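Local structure of lantibiotic dehydratase (Microbispora corallina, 5EHK) at residues A[158-163]-A[372-377]; A[136-141]-A[781-786]; A[147-152]-A[541-546]; A[7-12]-A[549-554]; A[152-157]-A[376-381]. The protein probably dehydrates serine and threonine residues of the NAI-107 precursor peptide in a tRNA-dependent way, with glutamyl-tRNA activating their hydroxyl groups, as in related lantibiotic dehydratases. One frame throughout, in Å; residues are numbered along the deposited sequence.

Interaction 1: A[158-163]-A[372-377]; sequences AKWLAG and IDLEVR
One carboxylate oxygen, Glu375 OE2, serves two cations: Lys159 on the facing strand and Arg377 on its own. Arg377 NE is 3.1 Å from Glu375 OE2, which lies at the edge of the guanidinium, close to its plane. The lysine bond is weak, with Lys159 NZ 3.3 Å from Glu375 OE2. The bend of the lysine chain at chi3 (-78°) turns NZ to the carboxylate, and CD rests beside it. The shared anion probably offsets the nearness of the two positive groups.

The other face carries apolar groups. Val376 CG2 sits over the six-membered ring of Trp160, 3.9 Å from its centroid, in a CH-pi contact. Leu374 CD1 meets the same indole obliquely, 3.5 Å from Trp160 NE1, and also touches Ala162. The carboxylate of Asp373 lies against Gly163 CA while its OD2 accepts the backbone N of Gly165, and Asp373 O takes Gly163 N at 2.9 Å.

The backbone is a regular antiparallel ladder. The hydrogen-bonded pairs Lys159-Arg377 and Leu161-Glu375 alternate with the non-hydrogen-bonded pairs Trp160-Val376 and Ala162-Leu374. Strand 159-162 is thereby joined to strand 366-379 as its antiparallel neighbour, in the N-terminal family region of the dehydratase.

Interaction 2: A[136-141]-A[781-786]; sequences MRTRPT and GHLAEI
Leu783 holds CG anti to its carbonyl carbon (chi1 -65°), and chi2 (-167°) then spreads its two methyls over Arg137 and Thr138. Leu783 CD1 comes to the backbone, 3.5 Å from Arg137 O. CD2 meets the methyl of Thr138, with Leu783 CD2 4.1 Å from Thr138 CG2. Thr138 has chi1 near 54°, which puts OG1 between its backbone N and carbonyl carbon. That hydroxyl is bonded to Ile134 O, one turn back in the helix, so the methyl is the part offered to Leu783.

Pro140 carries the second half of the contact. Pro140 CB lies 3.8 Å from Leu783 O. Pro140 CG lies 3.9 Å from Glu785 OE2, and the proline and glutamate side chains cross at about a right angle. These are van der Waals contacts.

The polar link is a water molecule. It donates to Glu785 OE1 at 2.6 Å and is hydrogen-bonded to Thr141 OG1 at 2.9 Å. Arg139 NH1 adds a weak bond to the same Thr141 hydroxyl. Glu785 OE1 also forms a salt bridge with Arg15. The buried carboxylate is thus held by both an arginine and the water, and its charge is probably balanced.

Strand 785-792 pairs here with strand 6-17 on one side and strand 500-508 on the other. The arrangement is the C-terminal part of a helix, with the residues that follow it, packed against the approach to a sheet strand and its first residue, Glu785, through apolar contacts and one bridging water.

Interaction 3: A[147-152]-A[541-546]; sequences AGVSGG and TGLLPD
Leu544 takes the N-cap position of helix 545-556 and drives its side chain into strand 147-155, so the contact is a helix start packed against a strand of the sheet. CB points toward the strand. With chi1 at -49°, Leu544 CG stands anti to the carbonyl carbon and comes 4.0 Å from Gly151 N. The side chain forks there. Leu544 CD1 lies against the peptide between Ser150 and Gly151, 3.3 Å from Ser150 C. It also reaches a side chain, with Leu544 CD1 4.1 Å from Val149 CG2. Leu544 CD2 falls on the same backbone, 3.6 Å from Ser150 CA. Both methyls therefore press on main chain, at a place where Gly151 has no side chain and that of Ser150 points away.

Val149 is the one strand side chain in this contact directed at the helix start. Besides Leu544 it meets Leu543, with Val149 CG2 4.3 Å from Leu543 CD2. Both leucines thus touch the same valine methyl. The touching parts run in nearly the same direction, 17° apart.

Strand 147-155 lies between strands 6-17 and 366-379, and Leu544 also touches Met13 of the first and Arg371 of the second. Gly542 N is bonded to the carboxylate of Asp548, which ties the preceding loop to the first turn of the helix. Asp546 completes the contact in that turn, with Asp546 OD2 4.0 Å from Gly151 CA.

Interaction 4: A[7-12]-A[549-554]; sequences RAWDVF and AESAAR
A cation-pi stack joins Arg554 to Trp9, with a salt-bridge network at its rim. The arginine chain runs over one indole face, and the two side chains slide past each other in opposite directions. Arg554 CD sits over the five-membered ring of Trp9, 3.3 Å from its centroid. The guanidinium follows, its plane 18° from that of the indole and Arg554 CZ 4.5 Å from the centroid of the Trp9 five-membered ring. Ser551 touches the far end of the ring, its OG 3.9 Å from Trp9 CH2.

Glu550, one turn earlier in the helix, fixes the guanidinium. Arg554 NE bonds Glu550 OE2 at 2.7 Å, on the lone pair away from the other oxygen. Asp10 comes to the guanidinium edge, but Asp10 OD2 is a long 4.0 Å from Arg554 NH2. The two carboxylates are also near each other, with Asp10 OD2 3.6 Å from Glu550 OE2. Arg554 probably eases that closeness, and Asp10 has a firmer partner in Arg383. Val11 adds an apolar touch, its CG2 3.9 Å from Glu550 CG.

Trp9 NE1 is bonded to Glu791, so the indole is held by strand 785-792 while the arginine covers one face. Strand 6-17 runs between strands 785-792 and 147-155, and helix 545-556 packs against it through this contact.

Interaction 5: A[152-157]-A[376-381]; sequences GRFDTS and VRLPEV
The guanidinium of Arg377 meets Asp155 OD2 at its edge, near its plane. The distance from Arg377 NH1 to Asp155 OD2 is 3.7 Å, a long salt bridge, and the two planes are 60° apart. Arg153 lies alongside Arg377, pointing the same way, and its CD approaches that guanidinium obliquely. The planes of the two arginines are 32° apart. These like charges are close, and Asp155 probably compensates part of them, as does Glu375, the stronger partner of Arg377. Asp155 is steadied in turn by Ser157, whose OG donates to Asp155 OD2 at 3.1 Å from above the carboxylate plane.

The side chain of Phe154 leaves on the opposite face of the sheet, with that of Leu378. Leu378 O lies at the ring edge, 3.6 Å from Phe154 CD1. The CB of Leu378 touches the same ring carbon, and Phe12 meets Phe154 edge to face.

The backbones pair in parallel. Arg153 bonds on both sides of Arg377: its N donates to Val376 O at 3.2 Å, and its O accepts Leu378 N at 3.0 Å. Asp155 N then bonds Leu378 O at 2.8 Å. Beyond it, chi1 (-66°) brings Glu380 CG to 3.3 Å from Asp155 O, and a bend at chi2 turns the carboxylate back to Phe154 CB. That carboxylate forms a salt bridge with Arg383.

Strand 147-155 has strand 6-17 on its other side. Strand 366-379 has strand 159-162 on its other side, and Pro379 is the N-cap of helix 380-395, which follows directly.

In the fold
Interactions 1, 3, 4 and 5 follow neighbouring strands. Strand 366-379 pairs with 159-162 in interaction 1 and with 147-155 in interaction 5, whose centres are about 11 Å apart. They share Val376 and Arg377. Strand 147-155 pairs in turn with 6-17, so interactions 3 and 4, their centres about 13 Å apart, place helix 545-556 against adjacent strands. Interaction 2 brings in strand 785-792, the other neighbour of 6-17, its centre about 22 Å from that of interaction 4. Along the chain, segments 7-12, 136-141, 147-152, 152-157 and 158-163 come first; their partners follow hundreds of residues later. The contacts thus gather distant parts of the dehydratase around one set of strands.

Interaction 1: A[158-163]-A[372-377]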
# COMPACT_ATOMS: atom_id res chain seq x y z
N ALA A 158 -49.17 -2.60 21.66
CA ALA A 158 -48.12 -1.80 22.29
C ALA A 158 -48.35 -1.70 23.79
O ALA A 158 -49.50 -1.72 24.24
CB ALA A 158 -48.06 -0.42 21.68
N LYS A 159 -47.26 -1.63 24.55
CA LYS A 159 -47.32 -1.44 26.00
C LYS A 159 -46.02 -0.79 26.48
O LYS A 159 -44.95 -1.11 25.97
CB LYS A 159 -47.56 -2.78 26.71
CG LYS A 159 -47.57 -2.69 28.24
CD LYS A 159 -47.57 -4.05 28.95
CE LYS A 159 -48.92 -4.74 28.97
NZ LYS A 159 -48.96 -5.77 30.05
N TRP A 160 -46.09 0.11 27.46
CA TRP A 160 -44.88 0.71 28.01
C TRP A 160 -44.98 1.01 29.50
O TRP A 160 -45.08 2.16 29.90
CB TRP A 160 -44.50 1.98 27.25
CG TRP A 160 -43.09 2.44 27.52
CD1 TRP A 160 -42.61 3.06 28.65
CD2 TRP A 160 -41.97 2.34 26.62
NE1 TRP A 160 -41.27 3.34 28.52
CE2 TRP A 160 -40.85 2.91 27.29
CE3 TRP A 160 -41.80 1.82 25.33
CZ2 TRP A 160 -39.58 2.97 26.69
CZ3 TRP A 160 -40.53 1.89 24.74
CH2 TRP A 160 -39.44 2.46 25.42
N LEU A 161 -44.95 -0.03 30.32
CA LEU A 161 -45.14 0.11 31.75
C LEU A 161 -43.87 0.39 32.54
O LEU A 161 -43.23 -0.53 33.05
CB LEU A 161 -45.85 -1.13 32.30
CG LEU A 161 -46.72 -0.90 33.54
CD1 LEU A 161 -47.86 0.05 33.20
CD2 LEU A 161 -47.23 -2.23 34.07
N ALA A 162 -43.53 1.66 32.70
CA ALA A 162 -42.40 2.03 33.55
C ALA A 162 -42.77 1.87 35.01
O ALA A 162 -43.78 2.41 35.46
CB ALA A 162 -41.96 3.45 33.26
N GLY A 163 -41.95 1.13 35.75
CA GLY A 163 -42.14 0.93 37.17
C GLY A 163 -41.08 1.66 37.97
O GLY A 163 -40.53 2.67 37.52
N ILE A 372 -33.84 -3.10 35.24
CA ILE A 372 -34.83 -2.04 35.19
C ILE A 372 -36.26 -2.57 35.30
O ILE A 372 -36.64 -3.52 34.59
CB ILE A 372 -34.69 -1.25 33.89
CG1 ILE A 372 -33.38 -0.46 33.89
CG2 ILE A 372 -35.89 -0.32 33.68
CD1 ILE A 372 -33.15 0.44 35.10
N ASP A 373 -37.06 -1.98 36.20
CA ASP A 373 -38.49 -2.29 36.27
C ASP A 373 -39.23 -1.53 35.17
O ASP A 373 -39.51 -0.34 35.29
CB ASP A 373 -39.07 -1.94 37.66
CG ASP A 373 -40.54 -2.33 37.81
OD1 ASP A 373 -41.07 -3.04 36.92
OD2 ASP A 373 -41.17 -1.93 38.81
N LEU A 374 -39.53 -2.25 34.10
CA LEU A 374 -40.08 -1.65 32.90
C LEU A 374 -40.55 -2.79 32.03
O LEU A 374 -39.83 -3.75 31.77
CB LEU A 374 -39.02 -0.83 32.16
CG LEU A 374 -39.26 -0.15 30.80
CD1 LEU A 374 -40.20 1.06 30.88
CD2 LEU A 374 -37.91 0.28 30.20
N GLU A 375 -41.80 -2.69 31.61
CA GLU A 375 -42.34 -3.65 30.68
C GLU A 375 -42.51 -2.95 29.34
O GLU A 375 -43.06 -1.86 29.26
CB GLU A 375 -43.64 -4.23 31.20
CG GLU A 375 -44.19 -5.36 30.35
CD GLU A 375 -45.47 -5.96 30.92
OE1 GLU A 375 -46.02 -5.39 31.90
OE2 GLU A 375 -45.93 -6.98 30.36
N VAL A 376 -41.96 -3.56 28.30
CA VAL A 376 -42.07 -3.00 26.98
C VAL A 376 -42.61 -4.02 26.00
O VAL A 376 -42.13 -5.15 25.93
CB VAL A 376 -40.73 -2.45 26.47
CG1 VAL A 376 -40.86 -2.06 25.00
CG2 VAL A 376 -40.30 -1.25 27.29
N ARG A 377 -43.64 -3.62 25.27
CA ARG A 377 -44.15 -4.46 24.21
C ARG A 377 -44.31 -3.64 22.96
O ARG A 377 -44.71 -2.48 23.02
CB ARG A 377 -45.47 -5.12 24.60
CG ARG A 377 -45.27 -6.30 25.53
CD ARG A 377 -46.55 -6.68 26.20
NE ARG A 377 -46.29 -7.56 27.34
CZ ARG A 377 -46.41 -8.88 27.29
NH1 ARG A 377 -46.80 -9.47 26.17
NH2 ARG A 377 -46.14 -9.60 28.37

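Interaction 2: A[136-141]-A[781-786]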
# COMPACT_ATOMS: atom_id res chain seq x y z
N MET A 136 -27.49 9.45 34.22
CA MET A 136 -28.48 8.71 34.99
C MET A 136 -29.89 8.93 34.46
O MET A 136 -30.79 8.10 34.65
CB MET A 136 -28.44 9.11 36.46
CG MET A 136 -29.20 8.16 37.34
SD MET A 136 -28.83 8.36 39.09
CE MET A 136 -29.17 6.70 39.67
N ARG A 137 -30.05 10.03 33.75
CA ARG A 137 -31.36 10.42 33.30
C ARG A 137 -31.54 10.30 31.78
O ARG A 137 -32.65 10.38 31.26
CB ARG A 137 -31.72 11.80 33.90
CG ARG A 137 -31.88 11.71 35.46
CD ARG A 137 -31.83 13.05 36.22
NE ARG A 137 -32.88 13.97 35.77
CZ ARG A 137 -34.14 14.03 36.23
NH1 ARG A 137 -34.57 13.23 37.20
NH2 ARG A 137 -34.97 14.92 35.69
N THR A 138 -30.44 10.05 31.07
CA THR A 138 -30.50 9.98 29.61
C THR A 138 -29.73 8.87 28.91
O THR A 138 -30.10 8.52 27.80
CB THR A 138 -30.08 11.31 28.95
OG1 THR A 138 -28.78 11.69 29.44
CG2 THR A 138 -31.10 12.40 29.24
N ARG A 139 -28.68 8.33 29.52
CA ARG A 139 -27.85 7.31 28.83
C ARG A 139 -28.24 5.86 29.02
O ARG A 139 -27.96 5.26 30.06
CB ARG A 139 -26.36 7.42 29.19
CG ARG A 139 -25.49 6.38 28.47
CD ARG A 139 -24.64 6.97 27.39
NE ARG A 139 -23.24 6.98 27.79
CZ ARG A 139 -22.30 6.21 27.25
NH1 ARG A 139 -22.60 5.38 26.26
NH2 ARG A 139 -21.05 6.30 27.69
N PRO A 140 -28.80 5.27 27.96
CA PRO A 140 -29.30 3.89 28.03
C PRO A 140 -28.21 2.84 28.24
O PRO A 140 -28.55 1.74 28.67
CB PRO A 140 -29.97 3.68 26.67
CG PRO A 140 -29.33 4.69 25.77
CD PRO A 140 -28.96 5.86 26.62
N THR A 141 -26.94 3.17 28.00
CA THR A 141 -25.88 2.17 28.06
C THR A 141 -25.77 1.59 29.47
O THR A 141 -25.53 2.34 30.43
CB THR A 141 -24.53 2.78 27.63
OG1 THR A 141 -24.69 3.54 26.44
CG2 THR A 141 -23.50 1.69 27.41
N GLY A 781 -39.21 6.91 24.15
CA GLY A 781 -38.54 6.01 23.23
C GLY A 781 -37.15 6.45 22.81
O GLY A 781 -36.37 5.65 22.29
N HIS A 782 -36.84 7.72 22.98
CA HIS A 782 -35.56 8.26 22.54
C HIS A 782 -34.46 8.06 23.59
O HIS A 782 -33.28 8.21 23.31
CB HIS A 782 -35.71 9.75 22.21
CG HIS A 782 -35.95 10.61 23.41
ND1 HIS A 782 -37.15 10.62 24.08
CD2 HIS A 782 -35.14 11.49 24.05
CE1 HIS A 782 -37.07 11.47 25.10
NE2 HIS A 782 -35.86 12.01 25.10
N LEU A 783 -34.87 7.68 24.79
CA LEU A 783 -33.95 7.48 25.89
C LEU A 783 -33.77 6.01 26.16
O LEU A 783 -33.20 5.62 27.18
CB LEU A 783 -34.52 8.08 27.17
CG LEU A 783 -34.73 9.58 27.25
CD1 LEU A 783 -34.98 9.95 28.70
CD2 LEU A 783 -33.54 10.31 26.67
N ALA A 784 -34.27 5.19 25.25
CA ALA A 784 -34.25 3.76 25.46
C ALA A 784 -33.74 3.10 24.21
O ALA A 784 -34.12 3.49 23.10
CB ALA A 784 -35.62 3.28 25.77
N GLU A 785 -32.87 2.12 24.38
CA GLU A 785 -32.34 1.35 23.27
C GLU A 785 -33.02 -0.01 23.26
O GLU A 785 -33.18 -0.64 24.31
CB GLU A 785 -30.82 1.20 23.37
CG GLU A 785 -30.05 1.89 22.27
CD GLU A 785 -28.60 2.21 22.67
OE1 GLU A 785 -27.98 1.37 23.36
OE2 GLU A 785 -28.10 3.32 22.33
N ILE A 786 -33.42 -0.46 22.08
CA ILE A 786 -33.97 -1.79 21.93
C ILE A 786 -32.96 -2.65 21.17
O ILE A 786 -32.53 -2.27 20.09
CB ILE A 786 -35.32 -1.73 21.21
CG1 ILE A 786 -36.32 -1.00 22.10
CG2 ILE A 786 -35.81 -3.10 20.88
CD1 ILE A 786 -37.56 -0.55 21.39
O HOH W 1 -25.73 1.55 24.61

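Interaction 3: A[147-152]-A[541-546]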
# COMPACT_ATOMS: atom_id res chain seq x y z
N ALA A 147 -27.84 2.87 34.66
CA ALA A 147 -28.70 2.29 33.63
C ALA A 147 -28.65 0.77 33.66
O ALA A 147 -27.74 0.19 34.23
CB ALA A 147 -28.31 2.81 32.27
N GLY A 148 -29.64 0.15 33.02
CA GLY A 148 -29.76 -1.29 33.09
C GLY A 148 -30.68 -1.86 32.04
O GLY A 148 -31.06 -1.16 31.11
N VAL A 149 -31.06 -3.13 32.21
CA VAL A 149 -31.74 -3.88 31.15
C VAL A 149 -33.12 -4.42 31.58
O VAL A 149 -33.41 -4.50 32.77
CB VAL A 149 -30.89 -5.09 30.69
CG1 VAL A 149 -29.56 -4.61 30.13
CG2 VAL A 149 -30.63 -6.03 31.84
N SER A 150 -33.94 -4.78 30.60
CA SER A 150 -35.24 -5.42 30.88
C SER A 150 -35.76 -6.21 29.68
O SER A 150 -35.39 -5.95 28.52
CB SER A 150 -36.28 -4.38 31.29
OG SER A 150 -36.60 -3.50 30.21
N GLY A 151 -36.63 -7.18 29.97
CA GLY A 151 -37.32 -7.95 28.94
C GLY A 151 -38.30 -7.13 28.10
O GLY A 151 -38.80 -6.08 28.52
N GLY A 152 -38.57 -7.60 26.89
CA GLY A 152 -39.48 -6.94 25.98
C GLY A 152 -39.95 -7.95 24.96
O GLY A 152 -39.32 -8.98 24.78
N THR A 541 -27.60 -12.54 31.51
CA THR A 541 -28.23 -13.82 31.82
C THR A 541 -28.53 -13.94 33.31
O THR A 541 -27.70 -13.59 34.15
CB THR A 541 -27.34 -14.98 31.35
OG1 THR A 541 -27.14 -14.89 29.93
CG2 THR A 541 -27.97 -16.32 31.68
N GLY A 542 -29.72 -14.44 33.64
CA GLY A 542 -30.19 -14.50 35.01
C GLY A 542 -31.15 -13.37 35.35
O GLY A 542 -32.17 -13.57 36.01
N LEU A 543 -30.81 -12.17 34.89
CA LEU A 543 -31.61 -10.97 35.13
C LEU A 543 -32.97 -10.99 34.44
O LEU A 543 -33.96 -10.52 34.99
CB LEU A 543 -30.84 -9.72 34.70
CG LEU A 543 -30.08 -9.06 35.84
CD1 LEU A 543 -29.40 -10.11 36.72
CD2 LEU A 543 -29.07 -8.09 35.29
N LEU A 544 -33.04 -11.55 33.24
CA LEU A 544 -34.30 -11.55 32.52
C LEU A 544 -34.77 -12.95 32.17
O LEU A 544 -34.78 -13.33 31.00
CB LEU A 544 -34.18 -10.70 31.26
CG LEU A 544 -33.57 -9.32 31.49
CD1 LEU A 544 -33.44 -8.57 30.17
CD2 LEU A 544 -34.39 -8.54 32.54
N PRO A 545 -35.19 -13.71 33.20
CA PRO A 545 -35.58 -15.13 33.12
C PRO A 545 -36.51 -15.34 31.94
O PRO A 545 -36.43 -16.34 31.22
CB PRO A 545 -36.35 -15.34 34.43
CG PRO A 545 -35.77 -14.34 35.37
CD PRO A 545 -35.53 -13.13 34.52
N ASP A 546 -37.39 -14.35 31.78
CA ASP A 546 -38.21 -14.15 30.61
C ASP A 546 -37.45 -14.47 29.31
O ASP A 546 -37.69 -15.50 28.67
CB ASP A 546 -38.64 -12.66 30.59
CG ASP A 546 -38.24 -11.91 31.88
OD1 ASP A 546 -38.15 -12.54 32.97
OD2 ASP A 546 -38.04 -10.67 31.82

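Interaction 4: A[7-12]-A[549-554]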
# COMPACT_ATOMS: atom_id res chain seq x y z
N ARG A 7 -35.73 -12.58 9.90
CA ARG A 7 -36.88 -12.61 10.80
C ARG A 7 -36.35 -12.27 12.19
O ARG A 7 -35.41 -12.91 12.66
CB ARG A 7 -37.49 -14.01 10.82
CG ARG A 7 -38.62 -14.23 11.85
CD ARG A 7 -38.94 -15.73 12.08
NE ARG A 7 -39.26 -16.46 10.86
CZ ARG A 7 -40.49 -16.61 10.36
NH1 ARG A 7 -41.52 -16.06 10.99
NH2 ARG A 7 -40.68 -17.28 9.22
N ALA A 8 -36.95 -11.29 12.87
CA ALA A 8 -36.55 -10.96 14.25
C ALA A 8 -37.07 -11.99 15.25
O ALA A 8 -38.03 -12.72 14.98
CB ALA A 8 -37.03 -9.57 14.63
N TRP A 9 -36.40 -12.07 16.39
CA TRP A 9 -36.82 -12.91 17.51
C TRP A 9 -38.12 -12.40 18.12
O TRP A 9 -38.46 -11.24 17.95
CB TRP A 9 -35.77 -12.89 18.61
CG TRP A 9 -34.60 -13.79 18.42
CD1 TRP A 9 -34.28 -14.52 17.31
CD2 TRP A 9 -33.59 -14.06 19.39
NE1 TRP A 9 -33.13 -15.24 17.54
CE2 TRP A 9 -32.68 -14.96 18.81
CE3 TRP A 9 -33.37 -13.63 20.70
CZ2 TRP A 9 -31.58 -15.44 19.48
CZ3 TRP A 9 -32.28 -14.11 21.37
CH2 TRP A 9 -31.39 -15.01 20.76
N ASP A 10 -38.82 -13.25 18.87
CA ASP A 10 -40.03 -12.79 19.55
C ASP A 10 -39.65 -11.81 20.65
O ASP A 10 -40.28 -10.76 20.79
CB ASP A 10 -40.78 -13.94 20.23
CG ASP A 10 -41.47 -14.85 19.25
OD1 ASP A 10 -41.67 -14.45 18.08
OD2 ASP A 10 -41.87 -15.95 19.67
N VAL A 11 -38.63 -12.16 21.44
CA VAL A 11 -38.21 -11.32 22.56
C VAL A 11 -37.03 -10.47 22.16
O VAL A 11 -36.36 -10.77 21.17
CB VAL A 11 -37.83 -12.14 23.80
CG1 VAL A 11 -38.98 -13.01 24.23
CG2 VAL A 11 -36.59 -12.97 23.52
N PHE A 12 -36.79 -9.43 22.94
CA PHE A 12 -35.66 -8.55 22.72
C PHE A 12 -35.25 -7.93 24.03
O PHE A 12 -36.00 -8.01 24.99
CB PHE A 12 -35.97 -7.47 21.67
CG PHE A 12 -37.23 -6.69 21.92
CD1 PHE A 12 -37.32 -5.79 22.98
CD2 PHE A 12 -38.32 -6.82 21.07
CE1 PHE A 12 -38.47 -5.06 23.19
CE2 PHE A 12 -39.47 -6.09 21.28
CZ PHE A 12 -39.54 -5.21 22.35
N ALA A 549 -34.70 -17.77 28.63
CA ALA A 549 -35.15 -19.10 28.23
C ALA A 549 -35.49 -19.16 26.74
O ALA A 549 -35.32 -20.20 26.11
CB ALA A 549 -36.34 -19.53 29.05
N GLU A 550 -35.96 -18.05 26.18
CA GLU A 550 -36.19 -18.01 24.75
C GLU A 550 -34.84 -17.97 24.06
O GLU A 550 -34.60 -18.72 23.10
CB GLU A 550 -37.05 -16.82 24.32
CG GLU A 550 -37.11 -16.72 22.81
CD GLU A 550 -38.52 -16.68 22.24
OE1 GLU A 550 -39.50 -16.63 23.01
OE2 GLU A 550 -38.62 -16.69 20.99
N SER A 551 -33.97 -17.09 24.55
CA SER A 551 -32.60 -16.98 24.06
C SER A 551 -31.87 -18.32 24.02
O SER A 551 -31.31 -18.70 22.99
CB SER A 551 -31.81 -15.99 24.93
OG SER A 551 -30.47 -15.87 24.49
N ALA A 552 -31.87 -19.05 25.13
CA ALA A 552 -31.16 -20.32 25.20
C ALA A 552 -31.73 -21.32 24.22
O ALA A 552 -31.02 -22.18 23.72
CB ALA A 552 -31.19 -20.87 26.58
N ALA A 553 -33.03 -21.22 23.96
CA ALA A 553 -33.67 -22.21 23.10
C ALA A 553 -33.35 -21.98 21.63
O ALA A 553 -33.16 -22.92 20.86
CB ALA A 553 -35.16 -22.21 23.33
N ARG A 554 -33.34 -20.71 21.24
CA ARG A 554 -33.02 -20.30 19.88
C ARG A 554 -31.54 -20.57 19.53
O ARG A 554 -31.22 -21.07 18.43
CB ARG A 554 -33.36 -18.84 19.71
CG ARG A 554 -34.80 -18.59 19.95
CD ARG A 554 -35.10 -17.16 19.66
NE ARG A 554 -36.50 -16.93 19.35
CZ ARG A 554 -37.11 -17.38 18.26
NH1 ARG A 554 -36.46 -18.14 17.37
NH2 ARG A 554 -38.39 -17.08 18.07

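Interaction 5: A[152-157]-A[376-381]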
# COMPACT_ATOMS: atom_id res chain seq x y z
N GLY A 152 -38.57 -7.60 26.89
CA GLY A 152 -39.48 -6.94 25.98
C GLY A 152 -39.95 -7.95 24.96
O GLY A 152 -39.32 -8.98 24.78
N ARG A 153 -41.05 -7.68 24.28
CA ARG A 153 -41.60 -8.67 23.38
C ARG A 153 -42.35 -8.02 22.24
O ARG A 153 -42.91 -6.94 22.39
CB ARG A 153 -42.55 -9.56 24.17
CG ARG A 153 -43.26 -10.64 23.37
CD ARG A 153 -44.15 -11.42 24.30
NE ARG A 153 -43.30 -12.03 25.31
CZ ARG A 153 -42.71 -13.22 25.18
NH1 ARG A 153 -42.89 -13.94 24.08
NH2 ARG A 153 -41.95 -13.68 26.17
N PHE A 154 -42.36 -8.68 21.10
CA PHE A 154 -43.24 -8.27 20.03
C PHE A 154 -44.59 -8.93 20.26
O PHE A 154 -44.68 -10.09 20.69
CB PHE A 154 -42.68 -8.66 18.68
CG PHE A 154 -41.49 -7.84 18.27
CD1 PHE A 154 -41.63 -6.48 18.00
CD2 PHE A 154 -40.23 -8.43 18.12
CE1 PHE A 154 -40.54 -5.73 17.61
CE2 PHE A 154 -39.14 -7.68 17.73
CZ PHE A 154 -39.29 -6.33 17.47
N ASP A 155 -45.63 -8.17 19.98
CA ASP A 155 -46.98 -8.53 20.36
C ASP A 155 -47.92 -7.98 19.30
O ASP A 155 -47.47 -7.57 18.22
CB ASP A 155 -47.28 -7.89 21.71
CG ASP A 155 -48.38 -8.61 22.46
OD1 ASP A 155 -48.67 -9.76 22.08
OD2 ASP A 155 -48.91 -8.03 23.44
N THR A 156 -49.21 -7.95 19.61
CA THR A 156 -50.16 -7.31 18.72
C THR A 156 -50.59 -5.99 19.34
O THR A 156 -51.21 -5.15 18.68
CB THR A 156 -51.37 -8.23 18.40
OG1 THR A 156 -51.88 -8.79 19.62
CG2 THR A 156 -50.94 -9.39 17.49
N SER A 157 -50.17 -5.77 20.57
CA SER A 157 -50.55 -4.57 21.31
C SER A 157 -49.37 -3.87 21.99
O SER A 157 -48.68 -4.47 22.82
CB SER A 157 -51.63 -4.92 22.34
OG SER A 157 -51.15 -5.90 23.25
N VAL A 376 -41.96 -3.56 28.30
CA VAL A 376 -42.07 -3.00 26.98
C VAL A 376 -42.61 -4.02 26.00
O VAL A 376 -42.13 -5.15 25.93
CB VAL A 376 -40.73 -2.45 26.47
CG1 VAL A 376 -40.86 -2.06 25.00
CG2 VAL A 376 -40.30 -1.25 27.29
N ARG A 377 -43.64 -3.62 25.27
CA ARG A 377 -44.15 -4.46 24.21
C ARG A 377 -44.31 -3.64 22.96
O ARG A 377 -44.71 -2.48 23.02
CB ARG A 377 -45.47 -5.12 24.60
CG ARG A 377 -45.27 -6.30 25.53
CD ARG A 377 -46.55 -6.68 26.20
NE ARG A 377 -46.29 -7.56 27.34
CZ ARG A 377 -46.41 -8.88 27.29
NH1 ARG A 377 -46.80 -9.47 26.17
NH2 ARG A 377 -46.14 -9.60 28.37
N LEU A 378 -43.99 -4.23 21.82
CA LEU A 378 -44.10 -3.49 20.58
C LEU A 378 -44.89 -4.34 19.60
O LEU A 378 -44.75 -5.56 19.58
CB LEU A 378 -42.70 -3.18 20.03
CG LEU A 378 -41.69 -2.43 20.89
CD1 LEU A 378 -40.35 -2.45 20.19
CD2 LEU A 378 -42.13 -0.98 21.14
N PRO A 379 -45.74 -3.70 18.80
CA PRO A 379 -46.60 -4.41 17.86
C PRO A 379 -45.78 -4.98 16.73
O PRO A 379 -44.62 -4.62 16.55
CB PRO A 379 -47.49 -3.30 17.31
CG PRO A 379 -46.66 -2.08 17.40
CD PRO A 379 -45.93 -2.24 18.72
N GLU A 380 -46.40 -5.85 15.94
CA GLU A 380 -45.74 -6.48 14.82
C GLU A 380 -45.32 -5.52 13.70
O GLU A 380 -44.42 -5.83 12.93
CB GLU A 380 -46.66 -7.57 14.25
CG GLU A 380 -46.89 -8.73 15.19
CD GLU A 380 -45.62 -9.51 15.47
OE1 GLU A 380 -44.77 -9.59 14.54
OE2 GLU A 380 -45.47 -10.04 16.61
N VAL A 381 -45.93 -4.35 13.61
CA VAL A 381 -45.60 -3.46 12.50
C VAL A 381 -44.16 -2.98 12.65
O VAL A 381 -43.45 -2.79 11.67
CB VAL A 381 -46.60 -2.26 12.37
CG1 VAL A 381 -46.51 -1.33 13.58
CG2 VAL A 381 -46.38 -1.49 11.06